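Local coordinates for protein-tyrosine-phosphatase PTP1 (Arabidopsis thaliana, PDB 6KRW) that removes phosphate from phosphotyrosine in proteins through a phosphocysteine intermediate and acts on MAP kinases such as MPK6, tempering plant defence responses, at residues A[15-20]-A[294-299]; A[28-33]-A[287-292]; A[51-56]-A[85-90]. One frame throughout, in Å; residues are numbered along the deposited sequence.

Contact 1 (A[15-20]-A[294-299]); sequences QALGVF and AIVDEL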
loop_
_atom_site.group_PDB
_atom_site.type_symbol
_atom_site.label_atom_id
_atom_site.label_comp_id
_atom_site.label_asym_id
_atom_site.label_seq_id
_atom_site.Cartn_x
_atom_site.Cartn_y
_atom_site.Cartn_z
ATOM N N GLN A 15 -5.668 -25.407 3.134
ATOM C CA GLN A 15 -4.291 -25.738 3.571
ATOM C C GLN A 15 -3.676 -24.527 4.258
ATOM O O GLN A 15 -3.122 -24.677 5.365
ATOM C CB GLN A 15 -3.478 -26.168 2.357
ATOM C CG GLN A 15 -3.863 -27.546 1.844
ATOM C CD GLN A 15 -3.392 -27.757 0.424
ATOM O OE1 GLN A 15 -2.656 -26.940 -0.126
ATOM N NE2 GLN A 15 -3.856 -28.832 -0.190
ATOM N N ALA A 16 -3.794 -23.353 3.646
ATOM C CA ALA A 16 -3.258 -22.118 4.255
ATOM C C ALA A 16 -3.978 -21.828 5.573
ATOM O O ALA A 16 -3.330 -21.411 6.528
ATOM C CB ALA A 16 -3.383 -20.964 3.309
ATOM N N LEU A 17 -5.299 -22.001 5.599
ATOM C CA LEU A 17 -6.052 -21.654 6.831
ATOM C C LEU A 17 -5.537 -22.495 8.000
ATOM O O LEU A 17 -5.360 -21.964 9.104
ATOM C CB LEU A 17 -7.543 -21.889 6.600
ATOM C CG LEU A 17 -8.448 -21.589 7.795
ATOM C CD1 LEU A 17 -8.235 -20.195 8.359
ATOM C CD2 LEU A 17 -9.910 -21.777 7.414
ATOM N N GLY A 18 -5.338 -23.788 7.798
ATOM C CA GLY A 18 -4.855 -24.637 8.898
ATOM C C GLY A 18 -3.513 -24.150 9.405
ATOM O O GLY A 18 -3.282 -24.162 10.644
ATOM N N VAL A 19 -2.626 -23.744 8.494
ATOM C CA VAL A 19 -1.295 -23.244 8.909
ATOM C C VAL A 19 -1.402 -21.912 9.650
ATOM O O VAL A 19 -0.863 -21.806 10.759
ATOM C CB VAL A 19 -0.361 -23.166 7.691
ATOM C CG1 VAL A 19 0.894 -22.410 8.062
ATOM C CG2 VAL A 19 -0.080 -24.565 7.144
ATOM N N PHE A 20 -2.092 -20.928 9.079
ATOM C CA PHE A 20 -2.180 -19.591 9.720
ATOM C C PHE A 20 -2.948 -19.685 11.044
ATOM O O PHE A 20 -2.558 -19.017 12.006
ATOM C CB PHE A 20 -2.800 -18.587 8.747
ATOM C CG PHE A 20 -1.817 -18.072 7.724
ATOM C CD1 PHE A 20 -0.992 -17.012 8.036
ATOM C CD2 PHE A 20 -1.765 -18.586 6.442
ATOM C CE1 PHE A 20 -0.112 -16.496 7.100
ATOM C CE2 PHE A 20 -0.848 -18.094 5.519
ATOM C CZ PHE A 20 -0.003 -17.077 5.859
ATOM N N ALA A 294 -5.881 -10.896 10.110
ATOM C CA ALA A 294 -6.651 -10.521 8.908
ATOM C C ALA A 294 -6.583 -11.672 7.907
ATOM O O ALA A 294 -7.549 -11.937 7.196
ATOM C CB ALA A 294 -6.162 -9.225 8.311
ATOM N N ILE A 295 -5.399 -12.274 7.737
ATOM C CA ILE A 295 -5.273 -13.371 6.744
ATOM C C ILE A 295 -6.138 -14.563 7.178
ATOM O O ILE A 295 -6.844 -15.130 6.336
ATOM C CB ILE A 295 -3.792 -13.759 6.588
ATOM C CG1 ILE A 295 -3.014 -12.659 5.866
ATOM C CG2 ILE A 295 -3.651 -15.093 5.872
ATOM C CD1 ILE A 295 -1.503 -12.714 6.046
ATOM N N VAL A 296 -6.116 -14.917 8.460
ATOM C CA VAL A 296 -6.999 -16.007 8.960
ATOM C C VAL A 296 -8.461 -15.642 8.707
ATOM O O VAL A 296 -9.199 -16.512 8.196
ATOM C CB VAL A 296 -6.721 -16.318 10.438
ATOM C CG1 VAL A 296 -7.840 -17.139 11.062
ATOM C CG2 VAL A 296 -5.390 -17.027 10.587
ATOM N N ASP A 297 -8.872 -14.430 9.076
ATOM C CA ASP A 297 -10.301 -14.016 8.958
ATOM C C ASP A 297 -10.708 -14.079 7.483
ATOM O O ASP A 297 -11.816 -14.556 7.185
ATOM C CB ASP A 297 -10.518 -12.619 9.528
ATOM C CG ASP A 297 -10.403 -12.582 11.040
ATOM O OD1 ASP A 297 -10.337 -13.673 11.652
ATOM O OD2 ASP A 297 -10.325 -11.458 11.599
ATOM N N GLU A 298 -9.791 -13.681 6.583
ATOM C CA GLU A 298 -10.170 -13.667 5.157
ATOM C C GLU A 298 -10.232 -15.098 4.626
ATOM O O GLU A 298 -11.129 -15.409 3.823
ATOM C CB GLU A 298 -9.268 -12.762 4.337
ATOM C CG GLU A 298 -9.780 -12.581 2.928
ATOM C CD GLU A 298 -11.142 -11.930 2.819
ATOM O OE1 GLU A 298 -11.571 -11.338 3.808
ATOM O OE2 GLU A 298 -11.725 -11.999 1.740
ATOM N N LEU A 299 -9.276 -15.943 5.004
ATOM C CA LEU A 299 -9.299 -17.368 4.583
ATOM C C LEU A 299 -10.562 -18.069 5.113
ATOM O O LEU A 299 -11.065 -18.954 4.397
ATOM C CB LEU A 299 -8.037 -18.083 5.063
ATOM C CG LEU A 299 -6.751 -17.702 4.326
ATOM C CD1 LEU A 299 -5.530 -18.297 5.003
ATOM C CD2 LEU A 299 -6.821 -18.130 2.858
#
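Phe20 lays the face of its ring against the CG2 methyl of Ile295, which sits over the ring centre and almost on its normal, 3.8 Å from the centroid of the Phe20 ring: a clean CH-pi contact. On Phe20, CG lies beside the backbone N and anti to the carbonyl carbon (chi1 -79°), turning the ring broadside to the opposing helix. The root of the Phe20 side chain is used as well, since its CB touches Val296 CG2 at 3.5 Å.

Leu299 fits its CD1 methyl among three neighbours. It reaches Ala16 CB at 3.8 Å, comes equally close to the backbone N of Leu17, and stands 4.0 Å from CD2 of Phe20, whose ring it approaches obliquely. Leu17 and Leu299 lie side by side, pointing opposite ways. With CG of Leu17 anti to N (chi1 179°), its CD1 runs alongside, 3.9 Å from Leu299 CB, and also meets the CG1 methyl of Val296 at 4.1 Å.

The two stretches of helix, one near the N terminus and one near the C terminus of the chain, run roughly antiparallel at 143°, their axes 9.5 Å apart. Helix 242-259 adds to the same core, with Ile257 touching Ala16 and Thr253 touching both Phe20 and Ile295. On helix 285-303, Glu298 instead forms salt bridges to Lys221 and Arg217.

No hydrogen bond or charge pair crosses between 15-20 and 294-299. The join between the two terminal helices is purely apolar, held by close fit and buried surface: methyl over ring, and a methyl set among Ala16, Leu17 and Phe20.

Contact 2 (A[28-33]-A[287-292]); sequences DSIAHE and QYFFCY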
loop_
_atom_site.group_PDB
_atom_site.type_symbol
_atom_site.label_atom_id
_atom_site.label_comp_id
_atom_site.label_asym_id
_atom_site.label_seq_id
_atom_site.Cartn_x
_atom_site.Cartn_y
_atom_site.Cartn_z
ATOM N N ASP A 28 3.330 -17.308 20.527
ATOM C CA ASP A 28 4.795 -17.217 20.754
ATOM C C ASP A 28 5.525 -17.408 19.416
ATOM O O ASP A 28 6.590 -16.781 19.243
ATOM C CB ASP A 28 5.274 -18.205 21.820
ATOM C CG ASP A 28 4.840 -17.850 23.236
ATOM O OD1 ASP A 28 4.178 -16.813 23.415
ATOM O OD2 ASP A 28 5.167 -18.615 24.168
ATOM N N SER A 29 4.988 -18.221 18.492
ATOM C CA SER A 29 5.649 -18.462 17.181
ATOM C C SER A 29 5.649 -17.176 16.355
ATOM O O SER A 29 6.655 -16.833 15.724
ATOM C CB SER A 29 5.033 -19.614 16.428
ATOM O OG SER A 29 3.705 -19.302 16.015
ATOM N N ILE A 30 4.545 -16.457 16.390
ATOM C CA ILE A 30 4.395 -15.178 15.644
ATOM C C ILE A 30 5.324 -14.126 16.252
ATOM O O ILE A 30 5.991 -13.421 15.492
ATOM C CB ILE A 30 2.930 -14.720 15.673
ATOM C CG1 ILE A 30 2.038 -15.739 14.964
ATOM C CG2 ILE A 30 2.796 -13.314 15.113
ATOM C CD1 ILE A 30 0.559 -15.491 15.154
ATOM N N ALA A 31 5.351 -14.014 17.575
ATOM C CA ALA A 31 6.205 -13.018 18.259
ATOM C C ALA A 31 7.671 -13.284 17.892
ATOM O O ALA A 31 8.399 -12.305 17.619
ATOM C CB ALA A 31 5.982 -13.037 19.752
ATOM N N HIS A 32 8.062 -14.568 17.904
ATOM C CA HIS A 32 9.454 -14.990 17.589
ATOM C C HIS A 32 9.788 -14.557 16.163
ATOM O O HIS A 32 10.916 -14.063 15.936
ATOM C CB HIS A 32 9.622 -16.503 17.789
ATOM C CG HIS A 32 11.039 -16.962 17.780
ATOM N ND1 HIS A 32 11.655 -17.451 16.645
ATOM C CD2 HIS A 32 11.951 -17.037 18.772
ATOM C CE1 HIS A 32 12.892 -17.797 16.935
ATOM N NE2 HIS A 32 13.099 -17.557 18.234
ATOM N N GLU A 33 8.868 -14.751 15.221
ATOM C CA GLU A 33 9.125 -14.330 13.818
ATOM C C GLU A 33 9.427 -12.829 13.786
ATOM O O GLU A 33 10.393 -12.401 13.116
ATOM C CB GLU A 33 7.951 -14.661 12.900
ATOM C CG GLU A 33 7.715 -16.137 12.680
ATOM C CD GLU A 33 6.509 -16.484 11.826
ATOM O OE1 GLU A 33 6.351 -17.661 11.466
ATOM O OE2 GLU A 33 5.705 -15.569 11.547
ATOM N N GLN A 287 1.169 -4.869 14.541
ATOM C CA GLN A 287 0.833 -4.863 13.101
ATOM C C GLN A 287 1.091 -6.246 12.509
ATOM O O GLN A 287 0.317 -6.680 11.691
ATOM C CB GLN A 287 1.603 -3.768 12.363
ATOM C CG GLN A 287 0.987 -2.393 12.614
ATOM C CD GLN A 287 1.840 -1.265 12.100
ATOM O OE1 GLN A 287 2.916 -1.490 11.543
ATOM N NE2 GLN A 287 1.377 -0.035 12.267
ATOM N N TYR A 288 2.173 -6.904 12.937
ATOM C CA TYR A 288 2.490 -8.247 12.421
ATOM C C TYR A 288 1.408 -9.233 12.847
ATOM O O TYR A 288 0.954 -10.018 12.048
ATOM C CB TYR A 288 3.898 -8.621 12.902
ATOM C CG TYR A 288 4.453 -9.852 12.245
ATOM C CD1 TYR A 288 4.854 -9.813 10.918
ATOM C CD2 TYR A 288 4.544 -11.044 12.922
ATOM C CE1 TYR A 288 5.356 -10.938 10.293
ATOM C CE2 TYR A 288 5.074 -12.171 12.310
ATOM C CZ TYR A 288 5.432 -12.125 10.977
ATOM O OH TYR A 288 5.965 -13.230 10.342
ATOM N N PHE A 289 0.967 -9.143 14.096
ATOM C CA PHE A 289 -0.158 -9.991 14.581
ATOM C C PHE A 289 -1.418 -9.681 13.766
ATOM O O PHE A 289 -2.171 -10.604 13.415
ATOM C CB PHE A 289 -0.401 -9.791 16.081
ATOM C CG PHE A 289 0.367 -10.757 16.939
ATOM C CD1 PHE A 289 -0.170 -11.990 17.277
ATOM C CD2 PHE A 289 1.627 -10.439 17.409
ATOM C CE1 PHE A 289 0.533 -12.873 18.075
ATOM C CE2 PHE A 289 2.344 -11.345 18.182
ATOM C CZ PHE A 289 1.789 -12.549 18.532
ATOM N N PHE A 290 -1.653 -8.405 13.485
ATOM C CA PHE A 290 -2.867 -8.005 12.725
ATOM C C PHE A 290 -2.835 -8.639 11.330
ATOM O O PHE A 290 -3.865 -9.054 10.829
ATOM C CB PHE A 290 -2.983 -6.484 12.687
ATOM C CG PHE A 290 -4.219 -5.970 11.997
ATOM C CD1 PHE A 290 -5.433 -5.900 12.669
ATOM C CD2 PHE A 290 -4.187 -5.553 10.682
ATOM C CE1 PHE A 290 -6.570 -5.434 12.023
ATOM C CE2 PHE A 290 -5.322 -5.084 10.037
ATOM C CZ PHE A 290 -6.525 -5.023 10.719
ATOM N N CYS A 291 -1.637 -8.733 10.717
ATOM C CA CYS A 291 -1.493 -9.418 9.407
ATOM C C CYS A 291 -2.034 -10.839 9.540
ATOM O O CYS A 291 -2.822 -11.270 8.738
ATOM C CB CYS A 291 -0.033 -9.581 8.980
ATOM S SG CYS A 291 0.788 -8.074 8.444
ATOM N N TYR A 292 -1.572 -11.567 10.560
ATOM C CA TYR A 292 -1.993 -12.976 10.734
ATOM C C TYR A 292 -3.511 -13.038 10.945
ATOM O O TYR A 292 -4.174 -13.851 10.322
ATOM C CB TYR A 292 -1.283 -13.607 11.920
ATOM C CG TYR A 292 0.004 -14.310 11.569
ATOM C CD1 TYR A 292 -0.030 -15.597 11.082
ATOM C CD2 TYR A 292 1.232 -13.702 11.741
ATOM C CE1 TYR A 292 1.122 -16.275 10.754
ATOM C CE2 TYR A 292 2.403 -14.375 11.425
ATOM C CZ TYR A 292 2.338 -15.656 10.928
ATOM O OH TYR A 292 3.468 -16.375 10.583
#
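Glu33 holds two tyrosines of the facing helix with one oxygen. Its OE2 accepts from Tyr292 OH at 2.6 Å, on the syn lone pair, and from Tyr288 OH, likewise at 2.6 Å, which arrives from above the carboxylate plane, 37° out of it. The oxygen lies at the edge of the Tyr288 ring, in its plane. Extended beyond CG, the Glu33 side chain runs across both tyrosines at about a right angle, its carboxylate turned more steeply to the Tyr288 ring than to that of Tyr292. The other oxygen, OE1, forms a salt bridge to Lys23 of helix 7-24; together with the two hydroxyls this should favour the ionised form of Glu33.

CH-pi contacts come from Ile30, whose branches are shared out among the rings. CG2 stands over the centre of the Phe289 ring, 3.5 Å from its centroid, and CG1 lies over one face of the Tyr292 ring, 3.9 Å from that centroid and displaced toward the rim. CG1 is the branch beside the backbone N (chi1 -63°), which leaves CG2 directed at Phe289.

The remaining apolar contacts tighten the same junction. Ile30 CG2 also touches Tyr288 CD2 at 3.6 Å and Tyr292 CD2 at 3.7 Å, so one methyl is wedged among three aromatic rings. Ala31 is more marginal, its CB 4.3 Å from Phe289 CE2.

The axes of the two segments pass 10.1 Å apart at 128°. Helix 267-277 backs Tyr288 through Ala268 and Val271, and Ile24 touches both Ile30 and Tyr292. This is the packing of an N-terminal helix across the last helix of a classical protein tyrosine phosphatase domain; Gln283, which by similarity binds substrate, lies just before that last helix begins.

Contact 3 (A[51-56]-A[85-90]); sequences STVAMN and SAKGYV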
loop_
_atom_site.group_PDB
_atom_site.type_symbol
_atom_site.label_atom_id
_atom_site.label_comp_id
_atom_site.label_asym_id
_atom_site.label_seq_id
_atom_site.Cartn_x
_atom_site.Cartn_y
_atom_site.Cartn_z
ATOM N N SER A 51 20.275 4.497 -1.086
ATOM C CA SER A 51 19.159 5.430 -1.369
ATOM C C SER A 51 19.740 6.802 -1.681
ATOM O O SER A 51 19.320 7.804 -1.137
ATOM C CB SER A 51 18.162 5.443 -0.215
ATOM O OG SER A 51 17.726 4.160 0.113
ATOM N N THR A 52 20.725 6.855 -2.567
ATOM C CA THR A 52 21.469 8.103 -2.831
ATOM C C THR A 52 20.559 9.189 -3.406
ATOM O O THR A 52 20.778 10.368 -3.100
ATOM C CB THR A 52 22.664 7.841 -3.756
ATOM O OG1 THR A 52 22.233 7.420 -5.044
ATOM C CG2 THR A 52 23.561 6.769 -3.185
ATOM N N VAL A 53 19.612 8.833 -4.262
ATOM C CA VAL A 53 18.805 9.895 -4.915
ATOM C C VAL A 53 17.902 10.548 -3.850
ATOM O O VAL A 53 17.810 11.774 -3.833
ATOM C CB VAL A 53 18.006 9.348 -6.111
ATOM C CG1 VAL A 53 17.151 10.439 -6.722
ATOM C CG2 VAL A 53 18.967 8.779 -7.137
ATOM N N ALA A 54 17.295 9.734 -2.999
ATOM C CA ALA A 54 16.411 10.231 -1.922
ATOM C C ALA A 54 17.187 11.137 -0.970
ATOM O O ALA A 54 16.539 12.056 -0.380
ATOM C CB ALA A 54 15.806 9.076 -1.159
ATOM N N MET A 55 18.467 10.833 -0.741
ATOM C CA MET A 55 19.296 11.543 0.273
ATOM C C MET A 55 19.975 12.768 -0.366
ATOM O O MET A 55 20.610 13.508 0.368
ATOM C CB MET A 55 20.341 10.617 0.915
ATOM C CG MET A 55 19.756 9.460 1.723
ATOM S SD MET A 55 18.621 9.983 2.997
ATOM C CE MET A 55 18.044 8.415 3.622
ATOM N N ASN A 56 19.793 12.986 -1.673
ATOM C CA ASN A 56 20.351 14.151 -2.406
ATOM C C ASN A 56 19.869 15.445 -1.765
ATOM O O ASN A 56 18.670 15.509 -1.437
ATOM C CB ASN A 56 19.839 14.203 -3.847
ATOM C CG ASN A 56 20.923 13.981 -4.860
ATOM O OD1 ASN A 56 22.083 14.234 -4.566
ATOM N ND2 ASN A 56 20.541 13.529 -6.044
ATOM N N SER A 85 18.130 17.464 -12.425
ATOM C CA SER A 85 18.993 17.317 -11.225
ATOM C C SER A 85 18.279 16.471 -10.154
ATOM O O SER A 85 18.966 15.834 -9.347
ATOM C CB SER A 85 19.412 18.659 -10.681
ATOM O OG SER A 85 18.281 19.368 -10.203
ATOM N N ALA A 86 16.944 16.423 -10.172
ATOM C CA ALA A 86 16.159 15.632 -9.196
ATOM C C ALA A 86 16.121 14.138 -9.563
ATOM O O ALA A 86 15.714 13.325 -8.723
ATOM C CB ALA A 86 14.770 16.169 -9.105
ATOM N N LYS A 87 16.515 13.785 -10.783
ATOM C CA LYS A 87 16.490 12.380 -11.263
ATOM C C LYS A 87 15.080 11.789 -11.092
ATOM O O LYS A 87 14.956 10.611 -10.748
ATOM C CB LYS A 87 17.569 11.546 -10.566
ATOM C CG LYS A 87 18.999 12.065 -10.737
ATOM C CD LYS A 87 20.041 11.160 -10.124
ATOM C CE LYS A 87 21.459 11.617 -10.395
ATOM N NZ LYS A 87 21.863 12.711 -9.488
ATOM N N GLY A 88 14.048 12.615 -11.312
ATOM C CA GLY A 88 12.685 12.071 -11.335
ATOM C C GLY A 88 12.172 11.656 -9.967
ATOM O O GLY A 88 11.281 10.800 -9.910
ATOM N N TYR A 89 12.711 12.232 -8.905
ATOM C CA TYR A 89 12.534 11.654 -7.558
ATOM C C TYR A 89 11.110 11.878 -7.012
ATOM O O TYR A 89 10.595 12.997 -6.972
ATOM C CB TYR A 89 13.545 12.242 -6.575
ATOM C CG TYR A 89 13.350 11.665 -5.211
ATOM C CD1 TYR A 89 13.696 10.359 -4.939
ATOM C CD2 TYR A 89 12.705 12.386 -4.207
ATOM C CE1 TYR A 89 13.461 9.785 -3.704
ATOM C CE2 TYR A 89 12.457 11.827 -2.966
ATOM C CZ TYR A 89 12.816 10.517 -2.712
ATOM O OH TYR A 89 12.590 9.915 -1.519
ATOM N N VAL A 90 10.540 10.792 -6.551
ATOM C CA VAL A 90 9.356 10.782 -5.665
ATOM C C VAL A 90 9.597 9.729 -4.592
ATOM O O VAL A 90 10.241 8.690 -4.863
ATOM C CB VAL A 90 8.083 10.564 -6.485
ATOM C CG1 VAL A 90 8.115 9.329 -7.322
ATOM C CG2 VAL A 90 6.845 10.548 -5.591
#
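Tyr89 and Val53 are brought together by extended first torsions: CG of Tyr89 lies anti to its N (chi1 179°), sending the ring across to the short helix, and in Val53 the CG1 methyl takes the corresponding place (chi1 178°) and drops onto the turn. There Val53 CG1 stands 3.9 Å from Tyr89 CD1, where the two side chains pass alongside, reaching toward each other's backbone, and 3.8 Å from the carbonyl O of Ala86. Its other methyl, CG2, meets the aliphatic part of a lysine, 4.0 Å from Lys87 CD.

Further along the ring comes Ala54, whose CB lies 3.5 Å from Tyr89 CE1 and 3.3 Å from Tyr89 OH. That hydroxyl is hydrogen-bonded to Asn63 OD1, while ND2 of Asn63 is bonded to the carbonyl O of Ala54, so one asparagine fixes the ring's end and the helix backbone beside it. Asn59 ND2 likewise bonds to the carbonyls of both Val53 and Ala86, so one amide bridges the two segments.

At the outer end of the contact, Lys87 bends at its last torsion, leaving NZ 3.8 Å from Asn56 ND2; this is simple proximity, and no hydrogen bond joins the segments directly. Lys87 and Gly88, both with positive phi, form the corner of a type I' turn from Ala86 to Tyr89, which leads into strand 89-90.

In sequence and position, Tyr89 belongs to the protein tyrosine phosphatase motif usually written DYINAS, here GYVNAS, and Asn59 and Asn63 to the NxxKNRY motif; their hydrogen bonds tie the start of the phosphotyrosine-recognition loop, to which KNRY belongs in this family, to helix 52-55 and the turn.

Overall arrangement
From the N terminus, helix 7-24 supplies 15-20 and the next helix, 27-39, supplies 28-33; both turn to helix 285-303, close to the end of the chain. Contact 1 closes the largest loop of the three, contact 2 is nested within it, and contact 3, a short closure across 28 residues, is nested within both. Contacts 1 and 2 touch, Phe20 CD1 meeting Tyr292 CD1 at 3.5 Å, and form one continuous helical seam binding the two N-terminal helices to the last one. Contact 3 lies on the opposite side of the chain's centre from contact 1, about 40 Å between centres, and joins helix 52-55 to the turn at 86-89 and the start of strand 89-90.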